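Side-chain contacts in 401aa long hypothetical glucose-1-phosphate thymidylyltransferase (Sulfolobus tokodaii, PDB 2GGO), which probably transfers nucleotidyl groups to sugar 1-phosphates as a bifunctional enzyme in the synthesis of UDP-N-acetylglucosamine and UDP-N-acetylgalactosamine: residues G11-P16 / N342-R347; E338-V341 / K346-S349; K211-I216 / G356-G361; T18-K23 / I317-N322; V295-I300 / S350-L355. All blocks are in the same frame, centred on the assembly; numbering follows the deposited sequence.

In the fold
Contacts 1, 3 and 4 join the N-terminal nucleotidyltransferase part to the C-terminal hexapeptide part by small contacts of different chemistry, and contact 5 lies beside contact 3, their centres about 8 Å apart. Contact 1 touches the loop that probably binds the nucleoside triphosphate; contact 4 uses a later piece of the same loop, tied to the first where Thr18 OG1 lies 2.7 Å from Gly11 O. Contact 2 is the hairpin that delivers the turn of contact 1, their centres about 10 Å apart. Contacts 2 and 4 are the farthest apart, their centres about 21 Å and their nearest atoms about 12 Å from each other.

Contact 1. Residues G11-P16 / N342-R347; sequences GERLEP and NVKGKR
Lys344 starts with CG anti to its own carbonyl carbon (chi1 -65°) and then bends about the CG-CD bond (chi3 54°), which carries its aliphatic chain over Glu12 and Arg13. It crosses the glutamate at about a right angle: Lys344 CG lies 3.7 Å from Glu12 CB, and farther out Lys344 NZ reaches Glu12 OE2 in a long salt bridge of 3.5 Å. Arg13 joins through its first methylenes, its CG touching Val343 CG1 at 3.5 Å and Lys344 CD at 3.8 Å, while its NH1 makes a weak hydrogen bond to Gly210 O. These residues meet where the type I' turn from Val343 to Lys346 touches the loop after strand 2-6, a loop whose Gly11, Glu12 and Arg13 probably help to bind the nucleoside triphosphate. With an alanine at Glu12, Lys344 NZ is likely to lose its acidic mate, and its chain to gain freedom to swing. The backbones are bridged as well: one water donates to Glu12 O at 2.6 Å and accepts from Lys344 N at 3.0 Å.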
# COMPACT_ATOMS: atom_id res chain seq x y z
N GLY A 11 -6.07 7.31 3.70
CA GLY A 11 -7.15 6.52 4.23
C GLY A 11 -8.03 6.24 3.03
O GLY A 11 -8.00 5.13 2.48
N GLU A 12 -8.75 7.27 2.60
CA GLU A 12 -9.89 7.14 1.71
C GLU A 12 -9.66 6.43 0.39
O GLU A 12 -10.46 5.59 -0.01
CB GLU A 12 -10.45 8.50 1.40
CG GLU A 12 -11.44 8.92 2.38
CD GLU A 12 -12.23 10.07 1.85
OE1 GLU A 12 -13.19 9.83 1.06
OE2 GLU A 12 -11.86 11.21 2.20
N ARG A 13 -8.58 6.77 -0.28
CA ARG A 13 -8.30 6.15 -1.55
C ARG A 13 -8.04 4.67 -1.42
O ARG A 13 -8.17 3.94 -2.40
CB ARG A 13 -7.12 6.82 -2.22
CG ARG A 13 -7.51 8.10 -2.99
CD ARG A 13 -6.24 8.88 -3.36
NE ARG A 13 -5.47 9.25 -2.15
CZ ARG A 13 -4.24 8.84 -1.84
NH1 ARG A 13 -3.56 8.04 -2.66
NH2 ARG A 13 -3.68 9.26 -0.71
N LEU A 14 -7.71 4.22 -0.22
CA LEU A 14 -7.37 2.78 -0.04
C LEU A 14 -8.51 1.97 0.62
O LEU A 14 -8.36 0.84 0.99
CB LEU A 14 -6.07 2.64 0.73
CG LEU A 14 -4.98 1.75 0.13
CD1 LEU A 14 -4.84 1.92 -1.37
CD2 LEU A 14 -3.58 1.96 0.82
N GLU A 15 -9.66 2.59 0.80
CA GLU A 15 -10.84 1.82 1.20
C GLU A 15 -11.15 0.67 0.22
O GLU A 15 -10.87 0.75 -0.96
CB GLU A 15 -12.01 2.75 1.29
CG GLU A 15 -11.73 3.73 2.41
CD GLU A 15 -12.83 4.75 2.57
OE1 GLU A 15 -13.85 4.62 1.88
OE2 GLU A 15 -12.67 5.67 3.40
N PRO A 16 -11.73 -0.42 0.72
CA PRO A 16 -12.11 -0.72 2.05
C PRO A 16 -11.00 -1.25 2.94
O PRO A 16 -11.26 -1.54 4.08
CB PRO A 16 -13.19 -1.81 1.85
CG PRO A 16 -12.76 -2.51 0.64
CD PRO A 16 -12.06 -1.52 -0.21
N ASN A 342 -14.59 3.00 -8.09
CA ASN A 342 -14.90 4.25 -7.46
C ASN A 342 -13.86 4.47 -6.42
O ASN A 342 -13.67 3.62 -5.57
CB ASN A 342 -16.26 4.19 -6.82
CG ASN A 342 -17.33 3.91 -7.83
OD1 ASN A 342 -17.34 4.50 -8.92
ND2 ASN A 342 -18.24 2.99 -7.51
N VAL A 343 -13.16 5.59 -6.53
CA VAL A 343 -12.13 5.94 -5.56
C VAL A 343 -12.37 7.37 -5.11
O VAL A 343 -12.28 8.29 -5.93
CB VAL A 343 -10.67 5.73 -6.12
CG1 VAL A 343 -9.62 6.18 -5.09
CG2 VAL A 343 -10.38 4.27 -6.54
N LYS A 344 -12.70 7.55 -3.83
CA LYS A 344 -13.17 8.85 -3.26
C LYS A 344 -14.25 9.51 -4.10
O LYS A 344 -14.11 10.68 -4.49
CB LYS A 344 -12.03 9.84 -3.13
CG LYS A 344 -10.97 9.46 -2.15
CD LYS A 344 -10.09 10.66 -1.90
CE LYS A 344 -10.95 11.86 -1.48
NZ LYS A 344 -10.22 12.71 -0.51
N GLY A 345 -15.30 8.76 -4.41
CA GLY A 345 -16.41 9.28 -5.19
C GLY A 345 -16.15 9.62 -6.65
O GLY A 345 -16.94 10.36 -7.26
N LYS A 346 -15.06 9.11 -7.24
CA LYS A 346 -14.85 9.22 -8.69
C LYS A 346 -14.63 7.86 -9.35
O LYS A 346 -13.91 7.04 -8.82
CB LYS A 346 -13.67 10.14 -9.00
CG LYS A 346 -14.01 11.63 -8.88
CD LYS A 346 -12.89 12.48 -9.45
CE LYS A 346 -12.85 12.35 -10.99
NZ LYS A 346 -11.44 12.20 -11.50
N ARG A 347 -15.26 7.62 -10.51
CA ARG A 347 -15.07 6.37 -11.27
C ARG A 347 -13.75 6.40 -11.99
O ARG A 347 -13.64 7.06 -13.00
CB ARG A 347 -16.07 6.25 -12.40
CG ARG A 347 -17.48 6.00 -12.03
CD ARG A 347 -17.67 4.57 -11.61
NE ARG A 347 -17.53 3.58 -12.67
CZ ARG A 347 -17.52 2.27 -12.42
NH1 ARG A 347 -17.60 1.82 -11.17
NH2 ARG A 347 -17.40 1.41 -13.42
O HOH W 1 -12.30 5.29 -1.85

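Contact 2. Residues E338-V341 / K346-S349; sequences EVKV and KRIS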
# COMPACT_ATOMS: atom_id res chain seq x y z
N GLU A 338 -10.79 -1.91 -19.71
CA GLU A 338 -10.34 -1.54 -18.36
C GLU A 338 -11.44 -1.48 -17.33
O GLU A 338 -12.52 -0.90 -17.54
CB GLU A 338 -9.62 -0.20 -18.36
CG GLU A 338 -8.38 -0.20 -19.24
CD GLU A 338 -7.48 1.02 -19.03
OE1 GLU A 338 -7.99 2.10 -18.61
OE2 GLU A 338 -6.24 0.91 -19.32
N VAL A 339 -11.14 -2.11 -16.20
CA VAL A 339 -12.05 -2.11 -15.07
C VAL A 339 -11.95 -0.78 -14.32
O VAL A 339 -10.87 -0.39 -13.89
CB VAL A 339 -11.83 -3.38 -14.14
CG1 VAL A 339 -12.82 -3.37 -12.97
CG2 VAL A 339 -12.04 -4.62 -14.95
N LYS A 340 -13.09 -0.12 -14.17
CA LYS A 340 -13.24 1.09 -13.35
C LYS A 340 -13.52 0.74 -11.88
O LYS A 340 -14.12 -0.30 -11.57
CB LYS A 340 -14.37 1.96 -13.89
CG LYS A 340 -14.40 2.21 -15.42
CD LYS A 340 -13.50 3.40 -15.82
CE LYS A 340 -13.98 4.16 -17.04
NZ LYS A 340 -15.16 4.98 -16.65
N VAL A 341 -13.10 1.65 -10.99
CA VAL A 341 -13.25 1.54 -9.54
C VAL A 341 -13.64 2.93 -9.02
O VAL A 341 -13.11 3.93 -9.49
CB VAL A 341 -11.93 1.04 -8.90
CG1 VAL A 341 -12.08 0.81 -7.41
CG2 VAL A 341 -11.42 -0.20 -9.60
N LYS A 346 -15.06 9.11 -7.24
CA LYS A 346 -14.85 9.22 -8.69
C LYS A 346 -14.63 7.86 -9.35
O LYS A 346 -13.91 7.04 -8.82
CB LYS A 346 -13.67 10.14 -9.00
CG LYS A 346 -14.01 11.63 -8.88
CD LYS A 346 -12.89 12.48 -9.45
CE LYS A 346 -12.85 12.35 -10.99
NZ LYS A 346 -11.44 12.20 -11.50
N ARG A 347 -15.26 7.62 -10.51
CA ARG A 347 -15.07 6.37 -11.27
C ARG A 347 -13.75 6.40 -11.99
O ARG A 347 -13.64 7.06 -13.00
CB ARG A 347 -16.07 6.25 -12.40
CG ARG A 347 -17.48 6.00 -12.03
CD ARG A 347 -17.67 4.57 -11.61
NE ARG A 347 -17.53 3.58 -12.67
CZ ARG A 347 -17.52 2.27 -12.42
NH1 ARG A 347 -17.60 1.82 -11.17
NH2 ARG A 347 -17.40 1.41 -13.42
N ILE A 348 -12.75 5.68 -11.56
CA ILE A 348 -11.51 5.82 -12.29
C ILE A 348 -11.04 4.48 -12.80
O ILE A 348 -11.38 3.45 -12.22
CB ILE A 348 -10.42 6.49 -11.43
CG1 ILE A 348 -9.96 5.57 -10.30
CG2 ILE A 348 -10.91 7.86 -10.84
CD1 ILE A 348 -8.68 5.99 -9.72
N SER A 349 -10.26 4.49 -13.87
CA SER A 349 -9.80 3.28 -14.42
C SER A 349 -8.64 2.79 -13.69
O SER A 349 -7.75 3.54 -13.35
CB SER A 349 -9.35 3.41 -15.85
OG SER A 349 -8.51 2.27 -16.14
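The backbones of Val341 and Ile348 form an antiparallel hydrogen-bonded pair, with Val341 N 2.8 Å from Ile348 O and Ile348 N 2.7 Å from Val341 O, the latter bond nearly straight at 174°. One step along, Lys340 and Ser349 make the non-hydrogen-bonded pair, where Lys340 CA brings its hydrogen toward Ile348 O, the two heavy atoms 3.2 Å apart. On the face that carries Lys340 and Ser349 the side chains are polar. Ser349 OG donates to Glu338 OE1 over a short 2.5 Å and comes to it from above the carboxylate plane, 59° out of it; the same hydroxyl is also hydrogen-bonded to Gly351 N. Lys340 bends sharply about its CB-CG bond (chi2 -85°), which lays its CD beside the backbone of Ser349. Its CB rests over one face of the Arg347 guanidinium, toward the rim of the group, and comes as near as 3.1 Å to Arg347 NH2, a tight fit. The two cationic chains cross at about a right angle, leaving Lys340 NZ 4.8 Å from Arg347 NE, and this closeness probably costs some electrostatic energy. On the face of Val341 and Ile348 the side chains are apolar and both turn to Trp213 of helix 212-225; Ile348 CG1 also lies 3.6 Å from the carbonyl oxygen Val341 O. This is a two-residue beta hairpin, strands 340-343 and 346-349 joined by a type I' turn, with one polar face and one that packs on the protein.

Contact 3. Residues K211-I216 / G356-G361; sequences KPWNII and GAFIGG
One face of the Phe358 ring is covered by Pro212, whose CB stands 3.7 Å from the ring centroid and only 16° off the ring normal, a CH-pi contact made somewhat toward the CD1-CE1 side of the ring. The nearest ring carbon there, Phe358 CD1, is 3.6 Å from Pro212 CB. The indole of Trp213 is met differently: Phe358 CZ arrives at its edge, near the indole plane, 4.1 Å from Trp213 CE3, and lies equally far from Trp213 CB. Over one face of that indole lies Lys211 CB. The tryptophan takes the less roomy first torsion, CG between its backbone N and carbonyl carbon (chi1 55°), which swings the six-membered ring round to the edge where Phe358 CZ touches. The phenylalanine thus presents one face to the proline and its far end to the tryptophan, and the two together probably help to set how its ring is rotated. The side-chain touch between the segments is apolar, and all three residues are buried. Pro212 and Trp213 belong to the segment at helix 212-225 of the nucleotidyltransferase part, whereas Phe358 lies on strand 358-359 of the left-handed parallel beta-helix that hexapeptide repeats form. That strand runs between strands 316-317 and 376-377. Phe358 leaves it toward the helix, packing also on Val316 and Pro16, while the next residue, Ile359, turns to Ile317, Val321 and Ile371, so helix 212-225 lies against a flank of the beta-helix.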
# COMPACT_ATOMS: atom_id res chain seq x y z
N LYS A 211 -3.78 3.57 -4.59
CA LYS A 211 -5.05 3.03 -5.07
C LYS A 211 -5.07 1.53 -4.79
O LYS A 211 -4.01 0.91 -4.67
CB LYS A 211 -5.28 3.44 -6.54
CG LYS A 211 -5.57 4.97 -6.66
CD LYS A 211 -5.83 5.44 -8.07
CE LYS A 211 -4.54 5.46 -8.90
NZ LYS A 211 -4.18 6.84 -9.35
N PRO A 212 -6.28 0.94 -4.57
CA PRO A 212 -6.28 -0.41 -3.95
C PRO A 212 -5.56 -1.45 -4.78
O PRO A 212 -4.88 -2.31 -4.23
CB PRO A 212 -7.78 -0.74 -3.75
CG PRO A 212 -8.47 0.56 -3.86
CD PRO A 212 -7.65 1.41 -4.82
N TRP A 213 -5.62 -1.33 -6.09
CA TRP A 213 -4.87 -2.27 -6.89
C TRP A 213 -3.38 -2.20 -6.71
O TRP A 213 -2.72 -3.19 -6.99
CB TRP A 213 -5.24 -2.24 -8.35
CG TRP A 213 -5.15 -0.94 -8.96
CD1 TRP A 213 -4.08 -0.46 -9.60
CD2 TRP A 213 -6.17 0.10 -8.99
NE1 TRP A 213 -4.33 0.85 -10.02
CE2 TRP A 213 -5.61 1.19 -9.68
CE3 TRP A 213 -7.48 0.21 -8.50
CZ2 TRP A 213 -6.31 2.36 -9.91
CZ3 TRP A 213 -8.17 1.39 -8.73
CH2 TRP A 213 -7.60 2.44 -9.44
N ASN A 214 -2.83 -1.06 -6.25
CA ASN A 214 -1.38 -0.97 -5.95
C ASN A 214 -0.94 -1.88 -4.85
O ASN A 214 0.20 -2.25 -4.80
CB ASN A 214 -0.88 0.44 -5.65
CG ASN A 214 -1.20 1.45 -6.76
OD1 ASN A 214 -1.01 1.19 -7.96
ND2 ASN A 214 -1.64 2.62 -6.36
N ILE A 215 -1.84 -2.31 -3.97
CA ILE A 215 -1.51 -3.39 -3.04
C ILE A 215 -1.09 -4.68 -3.77
O ILE A 215 -0.19 -5.42 -3.32
CB ILE A 215 -2.68 -3.65 -2.05
CG1 ILE A 215 -3.16 -2.33 -1.42
CG2 ILE A 215 -2.31 -4.72 -1.02
CD1 ILE A 215 -4.13 -2.50 -0.21
N ILE A 216 -1.75 -4.96 -4.89
CA ILE A 216 -1.33 -6.06 -5.77
C ILE A 216 0.04 -5.74 -6.40
O ILE A 216 0.96 -6.50 -6.29
CB ILE A 216 -2.40 -6.46 -6.83
CG1 ILE A 216 -3.76 -6.76 -6.14
CG2 ILE A 216 -1.95 -7.76 -7.43
CD1 ILE A 216 -5.06 -6.70 -7.06
N GLY A 356 -10.49 -8.03 -10.11
CA GLY A 356 -11.64 -8.47 -9.36
C GLY A 356 -12.00 -7.45 -8.32
O GLY A 356 -12.30 -6.29 -8.65
N ALA A 357 -12.05 -7.91 -7.08
CA ALA A 357 -12.73 -7.17 -6.05
C ALA A 357 -11.85 -6.70 -4.90
O ALA A 357 -10.81 -7.25 -4.67
CB ALA A 357 -13.96 -8.00 -5.55
N PHE A 358 -12.32 -5.66 -4.17
CA PHE A 358 -11.66 -5.19 -2.95
C PHE A 358 -12.57 -5.37 -1.70
O PHE A 358 -13.59 -4.71 -1.56
CB PHE A 358 -11.26 -3.75 -3.16
CG PHE A 358 -10.43 -3.55 -4.39
CD1 PHE A 358 -9.14 -4.00 -4.43
CD2 PHE A 358 -10.95 -2.94 -5.53
CE1 PHE A 358 -8.35 -3.85 -5.54
CE2 PHE A 358 -10.14 -2.77 -6.63
CZ PHE A 358 -8.84 -3.22 -6.63
N ILE A 359 -12.17 -6.32 -0.86
CA ILE A 359 -13.00 -6.80 0.26
C ILE A 359 -12.45 -6.36 1.64
O ILE A 359 -11.33 -6.77 2.03
CB ILE A 359 -13.07 -8.31 0.24
CG1 ILE A 359 -13.36 -8.88 -1.17
CG2 ILE A 359 -14.00 -8.85 1.35
CD1 ILE A 359 -14.79 -8.77 -1.76
N GLY A 360 -13.25 -5.61 2.40
CA GLY A 360 -12.89 -5.15 3.72
C GLY A 360 -12.75 -6.26 4.74
O GLY A 360 -13.25 -7.36 4.53
N GLY A 361 -12.03 -5.98 5.83
CA GLY A 361 -11.95 -6.87 6.93
C GLY A 361 -13.26 -7.34 7.51
O GLY A 361 -14.24 -6.58 7.60

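Contact 4. Residues T18-K23 / I317-N322; sequences THTRPK and IAEDVN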
# COMPACT_ATOMS: atom_id res chain seq x y z
N THR A 18 -8.72 0.25 4.34
CA THR A 18 -8.49 1.22 5.44
C THR A 18 -9.67 1.42 6.38
O THR A 18 -9.62 2.25 7.29
CB THR A 18 -8.04 2.62 4.92
OG1 THR A 18 -8.93 3.04 3.90
CG2 THR A 18 -6.65 2.54 4.37
N HIS A 19 -10.73 0.64 6.20
CA HIS A 19 -11.80 0.68 7.15
C HIS A 19 -11.38 0.13 8.49
O HIS A 19 -11.98 0.47 9.51
CB HIS A 19 -12.97 -0.14 6.63
CG HIS A 19 -13.72 0.51 5.54
ND1 HIS A 19 -14.66 -0.17 4.79
CD2 HIS A 19 -13.74 1.79 5.09
CE1 HIS A 19 -15.23 0.67 3.94
NE2 HIS A 19 -14.67 1.85 4.08
N THR A 20 -10.40 -0.76 8.51
CA THR A 20 -10.03 -1.39 9.75
C THR A 20 -8.54 -1.22 10.16
O THR A 20 -8.16 -1.63 11.26
CB THR A 20 -10.32 -2.87 9.71
OG1 THR A 20 -9.55 -3.40 8.65
CG2 THR A 20 -11.84 -3.13 9.47
N ARG A 21 -7.71 -0.66 9.30
CA ARG A 21 -6.28 -0.49 9.61
C ARG A 21 -5.80 0.79 8.90
O ARG A 21 -6.40 1.17 7.89
CB ARG A 21 -5.47 -1.73 9.21
CG ARG A 21 -4.98 -1.74 7.77
CD ARG A 21 -4.02 -2.90 7.53
NE ARG A 21 -4.74 -4.18 7.51
CZ ARG A 21 -4.21 -5.37 7.75
NH1 ARG A 21 -2.92 -5.50 8.02
NH2 ARG A 21 -4.98 -6.45 7.72
N PRO A 22 -4.81 1.53 9.47
CA PRO A 22 -4.27 2.72 8.77
C PRO A 22 -3.46 2.27 7.59
O PRO A 22 -2.93 1.17 7.63
CB PRO A 22 -3.35 3.40 9.83
CG PRO A 22 -3.66 2.72 11.13
CD PRO A 22 -4.23 1.35 10.81
N LYS A 23 -3.38 3.04 6.51
CA LYS A 23 -2.60 2.51 5.36
C LYS A 23 -1.18 2.07 5.65
O LYS A 23 -0.64 1.27 4.89
CB LYS A 23 -2.56 3.44 4.17
CG LYS A 23 -3.03 4.83 4.49
CD LYS A 23 -2.02 5.87 3.99
CE LYS A 23 -2.31 7.26 4.62
NZ LYS A 23 -2.05 8.38 3.65
N ILE A 317 -8.09 -9.10 -0.57
CA ILE A 317 -9.09 -9.44 0.45
C ILE A 317 -8.52 -9.20 1.84
O ILE A 317 -7.45 -9.69 2.16
CB ILE A 317 -9.51 -10.90 0.31
CG1 ILE A 317 -10.27 -11.16 -0.97
CG2 ILE A 317 -10.38 -11.41 1.45
CD1 ILE A 317 -10.38 -12.72 -1.11
N ALA A 318 -9.23 -8.46 2.67
CA ALA A 318 -8.61 -7.95 3.86
C ALA A 318 -8.62 -8.99 4.97
O ALA A 318 -8.64 -10.21 4.63
CB ALA A 318 -9.19 -6.63 4.24
N GLU A 319 -8.55 -8.60 6.24
CA GLU A 319 -8.38 -9.60 7.30
C GLU A 319 -9.66 -10.15 7.83
O GLU A 319 -10.67 -9.50 7.80
CB GLU A 319 -7.54 -9.02 8.49
CG GLU A 319 -8.24 -7.90 9.41
CD GLU A 319 -8.37 -6.54 8.76
OE1 GLU A 319 -7.88 -6.38 7.66
OE2 GLU A 319 -8.99 -5.61 9.34
N ASP A 320 -9.59 -11.37 8.31
CA ASP A 320 -10.72 -12.12 8.89
C ASP A 320 -11.98 -12.12 8.02
O ASP A 320 -13.08 -11.93 8.51
CB ASP A 320 -10.96 -11.68 10.33
CG ASP A 320 -9.70 -11.86 11.22
OD1 ASP A 320 -9.05 -12.95 11.15
OD2 ASP A 320 -9.33 -10.91 12.02
N VAL A 321 -11.81 -12.36 6.71
CA VAL A 321 -12.92 -12.48 5.78
C VAL A 321 -13.25 -13.94 5.70
O VAL A 321 -12.35 -14.77 5.89
CB VAL A 321 -12.60 -11.88 4.39
CG1 VAL A 321 -13.89 -11.99 3.35
CG2 VAL A 321 -12.34 -10.35 4.57
N ASN A 322 -14.53 -14.29 5.56
CA ASN A 322 -14.89 -15.69 5.29
C ASN A 322 -15.69 -15.75 4.05
O ASN A 322 -16.62 -15.09 4.00
CB ASN A 322 -15.73 -16.35 6.43
CG ASN A 322 -14.99 -16.34 7.80
OD1 ASN A 322 -14.03 -17.07 8.02
ND2 ASN A 322 -15.40 -15.42 8.69
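Arg21 NH2 is held by two carboxylates, forming salt bridges with Glu319 OE1, at 2.9 Å, and with Glu302 OE1 from the neighbouring coil. Toward Glu319 the bond is fairly straight, 162° at the hydrogen, and the oxygen lies at the edge of the guanidinium, close to its plane. Seen from the acid the approach is less regular: Arg21 NH2 stands well above the carboxylate plane, and the two flat groups are turned 73° against each other. The other oxygen, Glu319 OE2, accepts a hydrogen bond from Thr20 OG1; the modelled 2.4 Å between these atoms is very short, and its exact length is doubtful. If that bond is real, each oxygen of the Glu319 carboxylate has a partner on the 18-23 loop, which would limit its rotation. Glu319 presents both oxygens because its chain bends at chi2 (-73°) instead of running straight out, and Thr20 and Arg21 come to it from the opposite direction. Arg21 NH1 is bonded to Phe25 O, within its own loop region, and Tyr60 of helix 58-64 packs on the arginine, so the second shell also positions the guanidinium. The buried arginine cation probably eases the closeness of the two acids Glu302 and Glu319. This is an interdomain ion pair at a corner of the left-handed beta-helix, between strands 316-317 and 322-323, and it probably ties down a later part of the loop whose sequence matches the G-x-G-x-R-L...P-K signature of nucleotidyltransferases.

Contact 5. Residues V295-I300 / S350-L355; sequences VKESVI and SGRRKL
Arg352 NH2 serves two acids: it forms a salt bridge with Asp314 OD1 and a second, weaker one with Glu297 OE1 at 3.3 Å. Glu297 OE1 lies at the edge of the guanidinium, near its plane, but the carboxylate is turned 85° against it, so the two groups meet at a single oxygen. Within its own loop Arg352 grips Lys354 O side-on with two nitrogens, NE at 3.1 Å and NH2 at 3.2 Å, folding back through a bend at chi3 (59°). A leucine here would probably leave Lys354 O without its two side-chain donors and strip a positive partner from both Asp314 and Glu297. Two residues earlier, Ser350 OG accepts from Arg352 N at 2.8 Å, an ST turn. Glu297 extends from the bend between strands 294-296 and 298-300 of the beta-helix; its OE1 also pairs with Lys220 of helix 212-225, and its chain packs on Ile216. Farther out, Lys296 NZ comes 4.2 Å from Lys354 CD, and the two lysine ammonium nitrogens, Lys296 NZ and Lys354 NZ, are 5.3 Å apart. Lys296 NZ is itself in a salt bridge with Asp314, which would partly offset that closeness. Lys296 NZ, Glu297 OE1 and Arg352 NH2 all have partners beyond this pair of segments, so the loop is probably held to the beta-helix by a shared charge network more than by its one weak direct bond.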
# COMPACT_ATOMS: atom_id res chain seq x y z
N VAL A 295 -7.08 -19.63 -6.54
CA VAL A 295 -6.68 -18.25 -6.32
C VAL A 295 -5.59 -17.89 -7.31
O VAL A 295 -4.75 -18.72 -7.64
CB VAL A 295 -6.13 -18.04 -4.86
CG1 VAL A 295 -5.64 -16.61 -4.65
CG2 VAL A 295 -7.16 -18.41 -3.84
N LYS A 296 -5.66 -16.65 -7.82
CA LYS A 296 -4.68 -16.17 -8.76
C LYS A 296 -4.45 -14.69 -8.54
O LYS A 296 -5.42 -13.90 -8.45
CB LYS A 296 -5.20 -16.35 -10.19
CG LYS A 296 -4.09 -16.24 -11.23
CD LYS A 296 -4.61 -15.50 -12.42
CE LYS A 296 -5.50 -14.39 -12.09
NZ LYS A 296 -5.76 -13.57 -13.34
N GLU A 297 -3.20 -14.29 -8.53
CA GLU A 297 -2.89 -12.87 -8.40
C GLU A 297 -3.74 -12.11 -7.43
O GLU A 297 -4.41 -11.12 -7.77
CB GLU A 297 -2.99 -12.16 -9.74
CG GLU A 297 -2.07 -10.95 -9.76
CD GLU A 297 -1.62 -10.60 -11.15
OE1 GLU A 297 -1.75 -9.42 -11.55
OE2 GLU A 297 -1.15 -11.52 -11.86
N SER A 298 -3.70 -12.51 -6.18
CA SER A 298 -4.45 -11.78 -5.14
C SER A 298 -3.71 -11.80 -3.85
O SER A 298 -2.89 -12.66 -3.61
CB SER A 298 -5.83 -12.44 -4.90
OG SER A 298 -6.34 -12.89 -6.12
N VAL A 299 -4.08 -10.87 -2.99
CA VAL A 299 -3.51 -10.70 -1.69
C VAL A 299 -4.65 -10.97 -0.76
O VAL A 299 -5.71 -10.31 -0.82
CB VAL A 299 -3.01 -9.24 -1.52
CG1 VAL A 299 -2.29 -9.08 -0.19
CG2 VAL A 299 -2.05 -8.90 -2.73
N ILE A 300 -4.46 -11.94 0.09
CA ILE A 300 -5.52 -12.33 1.04
C ILE A 300 -4.84 -12.22 2.41
O ILE A 300 -3.89 -12.90 2.71
CB ILE A 300 -6.02 -13.78 0.72
CG1 ILE A 300 -6.66 -13.86 -0.70
CG2 ILE A 300 -7.05 -14.24 1.70
CD1 ILE A 300 -6.91 -15.34 -1.18
N SER A 350 -8.58 1.48 -13.55
CA SER A 350 -7.53 0.87 -12.82
C SER A 350 -6.33 0.64 -13.71
O SER A 350 -5.26 0.28 -13.24
CB SER A 350 -8.04 -0.49 -12.35
OG SER A 350 -8.15 -1.34 -13.46
N GLY A 351 -6.53 0.79 -15.01
CA GLY A 351 -5.50 0.39 -15.96
C GLY A 351 -5.44 -1.10 -16.21
O GLY A 351 -4.60 -1.56 -16.98
N ARG A 352 -6.34 -1.86 -15.59
CA ARG A 352 -6.27 -3.31 -15.67
C ARG A 352 -7.49 -3.85 -16.38
O ARG A 352 -8.61 -3.44 -16.11
CB ARG A 352 -6.09 -3.94 -14.30
CG ARG A 352 -4.80 -3.56 -13.58
CD ARG A 352 -4.89 -3.97 -12.11
NE ARG A 352 -5.10 -5.42 -11.96
CZ ARG A 352 -4.20 -6.31 -11.55
NH1 ARG A 352 -2.96 -5.94 -11.21
NH2 ARG A 352 -4.54 -7.60 -11.48
N ARG A 353 -7.23 -4.75 -17.30
CA ARG A 353 -8.24 -5.41 -18.10
C ARG A 353 -8.87 -6.47 -17.22
O ARG A 353 -10.09 -6.69 -17.28
CB ARG A 353 -7.59 -6.07 -19.34
CG ARG A 353 -8.61 -6.55 -20.43
CD ARG A 353 -8.15 -7.85 -21.18
NE ARG A 353 -9.25 -8.41 -21.97
CZ ARG A 353 -9.44 -9.71 -22.23
NH1 ARG A 353 -8.59 -10.63 -21.77
NH2 ARG A 353 -10.51 -10.08 -22.96
N LYS A 354 -8.02 -7.13 -16.43
CA LYS A 354 -8.41 -8.08 -15.32
C LYS A 354 -8.25 -7.50 -13.89
O LYS A 354 -7.14 -7.21 -13.37
CB LYS A 354 -7.64 -9.38 -15.41
CG LYS A 354 -7.94 -10.19 -16.69
CD LYS A 354 -8.05 -11.64 -16.31
CE LYS A 354 -8.89 -12.42 -17.28
NZ LYS A 354 -7.90 -13.03 -18.20
N LEU A 355 -9.39 -7.33 -13.24
CA LEU A 355 -9.39 -6.81 -11.90
C LEU A 355 -10.65 -7.36 -11.24
O LEU A 355 -11.73 -7.25 -11.78
CB LEU A 355 -9.40 -5.28 -11.91
CG LEU A 355 -9.40 -4.68 -10.48
CD1 LEU A 355 -8.10 -5.10 -9.76
CD2 LEU A 355 -9.52 -3.20 -10.57